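Uncharacterized protein (Bacteroides caccae, PDB 4L7A) is of unknown function but is probably a zinc-dependent metallopeptidase of the Peptidase_MA clan. Local coordinates at residues D159-S164 / Q231-V236; G185-P189 / E201-C205. All coordinates share one frame; numbering follows the deposited sequence.

Contact 1: residues D159-S164 / Q231-V236; sequences DYDKIS and QKLAMV
The Y160 ring has M235 at one edge, near its plane. The selenium of this selenomethionine, SE, lies 5.4 Å from the ring centroid of Y160 and 75° off the ring normal. This is a Met-aromatic contact made at the edge. The carbonyl oxygen of K232 also lies at the ring edge, in plane. K232 CB and V236 CG2 approach obliquely, and V236 CG2 is 4.1 Å from Y160 CE2. The M235 SE also sits 3.7 Å from Y160 N, so it touches the start of the short helix 160-163 as well. The side chains of Q231 and I163 come from opposite directions. The flat amide of Q231 turns a face to I163, with Q231 NE2 3.6 Å from I163 CG1.

Y160 carries its CG anti to the backbone N (chi1 -172°), and this sends the ring in toward helix 211-244. Its side chain crosses K232 at about a right angle, and Y160 OH lies 3.5 Å from K232 CD. The K232 chain stays extended past the phenol and slides by I163, with K232 CE 3.9 Å from I163 CG2. At its end K232 NZ donates to S164 OG at 2.8 Å.

The same NZ forms a salt bridge with D198 and a hydrogen bond with G185 O. D198 is also hydrogen-bonded to the Y160 hydroxyl through its other oxygen. The buried ammonium is thus gripped by a carboxylate, a hydroxyl and a carbonyl. D198 probably offsets its charge, which is likely to keep the lysine protonated inside the fold.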
# COMPACT_ATOMS: atom_id res chain seq x y z
N ASP A 159 16.03 -13.87 13.58
CA ASP A 159 17.32 -13.65 12.92
C ASP A 159 17.37 -12.48 11.91
O ASP A 159 18.44 -12.00 11.63
CB ASP A 159 17.80 -14.93 12.25
CG ASP A 159 18.32 -15.99 13.24
OD1 ASP A 159 18.53 -15.73 14.46
OD2 ASP A 159 18.55 -17.10 12.75
N TYR A 160 16.22 -12.00 11.42
CA TYR A 160 16.19 -10.87 10.49
C TYR A 160 16.83 -9.68 11.15
O TYR A 160 17.60 -8.94 10.50
CB TYR A 160 14.75 -10.50 10.06
CG TYR A 160 14.67 -9.48 8.98
CD1 TYR A 160 14.75 -8.13 9.27
CD2 TYR A 160 14.49 -9.85 7.66
CE1 TYR A 160 14.69 -7.19 8.25
CE2 TYR A 160 14.40 -8.95 6.66
CZ TYR A 160 14.51 -7.63 6.94
OH TYR A 160 14.43 -6.73 5.91
N ASP A 161 16.50 -9.50 12.41
CA ASP A 161 16.95 -8.37 13.18
C ASP A 161 18.44 -8.30 13.29
O ASP A 161 18.98 -7.21 13.43
CB ASP A 161 16.38 -8.44 14.58
CG ASP A 161 14.87 -8.24 14.62
OD1 ASP A 161 14.20 -8.15 13.59
OD2 ASP A 161 14.30 -8.19 15.70
N LYS A 162 19.13 -9.43 13.23
CA LYS A 162 20.58 -9.40 13.39
C LYS A 162 21.31 -8.96 12.14
O LYS A 162 22.45 -8.48 12.24
CB LYS A 162 21.13 -10.80 13.70
CG LYS A 162 20.65 -11.38 14.97
CD LYS A 162 21.25 -12.76 15.11
CE LYS A 162 20.80 -13.44 16.36
NZ LYS A 162 21.52 -14.75 16.43
N ILE A 163 20.68 -9.15 10.98
CA ILE A 163 21.39 -8.95 9.72
C ILE A 163 22.06 -7.56 9.67
O ILE A 163 23.24 -7.46 9.37
CB ILE A 163 20.48 -9.16 8.52
CG1 ILE A 163 20.08 -10.63 8.44
CG2 ILE A 163 21.20 -8.80 7.23
CD1 ILE A 163 18.91 -10.90 7.57
N SER A 164 21.35 -6.52 10.02
CA SER A 164 21.92 -5.17 9.99
C SER A 164 22.08 -4.56 11.37
O SER A 164 22.14 -3.35 11.51
CB SER A 164 21.04 -4.28 9.13
OG SER A 164 21.08 -4.60 7.76
N GLN A 231 19.95 -11.31 1.13
CA GLN A 231 19.68 -12.16 2.28
C GLN A 231 18.31 -11.82 2.94
O GLN A 231 17.54 -12.72 3.29
CB GLN A 231 20.81 -12.00 3.28
CG GLN A 231 20.62 -12.81 4.52
CD GLN A 231 21.74 -12.61 5.50
OE1 GLN A 231 22.68 -11.87 5.25
NE2 GLN A 231 21.66 -13.28 6.61
N LYS A 232 18.04 -10.52 3.11
CA LYS A 232 16.77 -10.06 3.65
C LYS A 232 15.60 -10.49 2.81
O LYS A 232 14.58 -11.04 3.31
CB LYS A 232 16.78 -8.51 3.79
CG LYS A 232 17.70 -8.05 4.88
CD LYS A 232 17.76 -6.52 4.98
CE LYS A 232 18.55 -6.10 6.17
NZ LYS A 232 18.71 -4.58 6.24
N LEU A 233 15.74 -10.30 1.50
CA LEU A 233 14.66 -10.69 0.59
C LEU A 233 14.42 -12.19 0.58
O LEU A 233 13.27 -12.62 0.51
CB LEU A 233 14.93 -10.18 -0.82
CG LEU A 233 13.95 -10.60 -1.90
CD1 LEU A 233 12.58 -9.97 -1.71
CD2 LEU A 233 14.50 -10.22 -3.29
N ALA A 234 15.49 -12.99 0.65
CA ALA A 234 15.29 -14.43 0.67
C ALA A 234 14.53 -14.82 1.94
O ALA A 234 13.62 -15.67 1.92
CB ALA A 234 16.58 -15.14 0.60
N MSE A 235 14.89 -14.18 3.04
CA MSE A 235 14.24 -14.48 4.32
C MSE A 235 12.75 -14.08 4.32
O MSE A 235 11.89 -14.83 4.80
CB MSE A 235 14.97 -13.78 5.44
CG MSE A 235 14.53 -14.33 6.81
SE MSE A 235 15.72 -13.78 8.26
CE MSE A 235 17.33 -14.70 7.75
N VAL A 236 12.45 -12.93 3.75
CA VAL A 236 11.04 -12.50 3.56
C VAL A 236 10.26 -13.49 2.66
O VAL A 236 9.15 -13.89 3.00
CB VAL A 236 10.94 -11.08 2.96
CG1 VAL A 236 9.48 -10.67 2.67
CG2 VAL A 236 11.53 -10.08 3.94

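Contact 2: residues G185-P189 / E201-C205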
# COMPACT_ATOMS: atom_id res chain seq x y z
N GLY A 185 22.49 -2.25 3.22
CA GLY A 185 21.45 -3.25 3.09
C GLY A 185 20.04 -2.74 3.38
O GLY A 185 19.16 -3.51 3.74
N PHE A 186 19.84 -1.44 3.28
CA PHE A 186 18.51 -0.84 3.51
C PHE A 186 17.94 -0.38 2.18
O PHE A 186 18.61 0.40 1.45
CB PHE A 186 18.63 0.36 4.45
CG PHE A 186 19.10 -0.00 5.85
CD1 PHE A 186 18.49 -1.04 6.55
CD2 PHE A 186 20.15 0.66 6.44
CE1 PHE A 186 18.92 -1.39 7.80
CE2 PHE A 186 20.57 0.31 7.70
CZ PHE A 186 19.98 -0.73 8.36
N VAL A 187 16.73 -0.84 1.86
CA VAL A 187 16.08 -0.48 0.62
C VAL A 187 15.59 0.97 0.53
O VAL A 187 15.39 1.47 -0.56
CB VAL A 187 14.93 -1.44 0.22
CG1 VAL A 187 15.49 -2.83 -0.15
CG2 VAL A 187 13.84 -1.57 1.33
N THR A 188 15.39 1.62 1.67
CA THR A 188 14.99 3.01 1.76
C THR A 188 15.57 3.57 3.04
O THR A 188 15.94 2.82 3.94
CB THR A 188 13.44 3.16 1.89
OG1 THR A 188 12.95 2.46 3.05
CG2 THR A 188 12.75 2.69 0.70
N PRO A 189 15.60 4.88 3.19
CA PRO A 189 16.02 5.46 4.49
C PRO A 189 15.20 4.96 5.64
O PRO A 189 15.75 4.61 6.69
CB PRO A 189 15.76 6.95 4.30
CG PRO A 189 16.05 7.16 2.83
CD PRO A 189 15.48 5.91 2.15
N GLU A 201 9.36 -2.64 4.75
CA GLU A 201 9.85 -1.92 3.58
C GLU A 201 10.37 -2.84 2.50
O GLU A 201 10.12 -2.61 1.31
CB GLU A 201 10.95 -0.93 3.95
CG GLU A 201 10.44 0.34 4.69
CD GLU A 201 9.68 1.27 3.74
OE1 GLU A 201 10.37 2.07 3.06
OE2 GLU A 201 8.43 1.18 3.65
N VAL A 202 11.10 -3.88 2.88
CA VAL A 202 11.60 -4.83 1.89
C VAL A 202 10.41 -5.42 1.18
O VAL A 202 10.35 -5.46 -0.01
CB VAL A 202 12.51 -5.88 2.53
CG1 VAL A 202 12.80 -7.02 1.55
CG2 VAL A 202 13.80 -5.24 2.98
N THR A 203 9.40 -5.85 1.93
CA THR A 203 8.20 -6.44 1.36
C THR A 203 7.44 -5.48 0.44
O THR A 203 7.09 -5.83 -0.70
CB THR A 203 7.22 -6.88 2.51
OG1 THR A 203 7.90 -7.69 3.48
CG2 THR A 203 6.04 -7.66 1.95
N ALA A 204 7.20 -4.25 0.91
CA ALA A 204 6.45 -3.25 0.16
C ALA A 204 7.21 -2.76 -1.07
O ALA A 204 6.58 -2.50 -2.13
CB ALA A 204 6.13 -2.07 1.03
N CYS A 205 8.51 -2.59 -0.93
CA CYS A 205 9.33 -2.21 -2.12
C CYS A 205 9.38 -3.34 -3.15
O CYS A 205 9.20 -3.13 -4.35
CB CYS A 205 10.74 -1.81 -1.73
SG CYS A 205 10.83 -0.25 -0.77
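T188 and E201 meet because each side chain is turned inward. T188 places OG1 between its own backbone N and carbonyl carbon (chi1 58°). E201 folds its chain at chi2 (-72°), which swings the carboxylate toward the loop. The two side chains cross at about a right angle. T188 OG1 then donates to E201 OE1 at 2.6 Å. E201 OE1 accepts it through its anti lone pair, the one away from OE2. The methyl group of T188 follows: T188 CG2 is 3.4 Å from the same E201 OE1 and 3.8 Å from C205 SG.

V187 supplies the apolar half of the contact. One methyl group does all the touching. V187 CG2 lies 3.9 Å from C205 SG. It is 4.0 Å from V202 CG2. It therefore rests on one turn of helix 195-208, and W214 and I229 of helix 211-244 also touch V187.

E201 OE1 forms a salt bridge with K140, and OE2 accepts a hydrogen bond from H144 ND1. H144 belongs to the HEXXH sequence on helix 131-153. In zinc peptidases of this clan its first histidine normally binds the metal. The E201 position is consistent with a second-shell role, and T188 would stand one step further out. A valine here has no hydroxyl, so E201 OE1 would probably be left to K140 alone among these partners, and A191 N would lose its bond to OG1.

T188 OG1 is also hydrogen-bonded to A191 N, a little further along the loop. At the other end of 185-189, G185 has a positive phi (90°) and is the C-prime residue of a Schellman motif that ends the preceding helix.

Overall arrangement
The centres of contact 1 and contact 2 lie about 11 Å apart, on the same side of the chain's centre. K232 of contact 1 joins them directly: K232 NZ is 2.8 Å from G185 O of contact 2, a probable hydrogen bond. Packing adds to this, with Y160 OH 3.4 Å from V202 CG2. Helix 195-208 carries one side of contact 2 and also packs against contact 1. Its D198 serves contact 1, and its E201 serves contact 2 and reaches H144 of the HEXXH sequence. Contact 2 is therefore the one adjoining the probable zinc site. Contact 1 is more peripheral, its centre about 22 Å from the chain's centre against about 13 Å for contact 2.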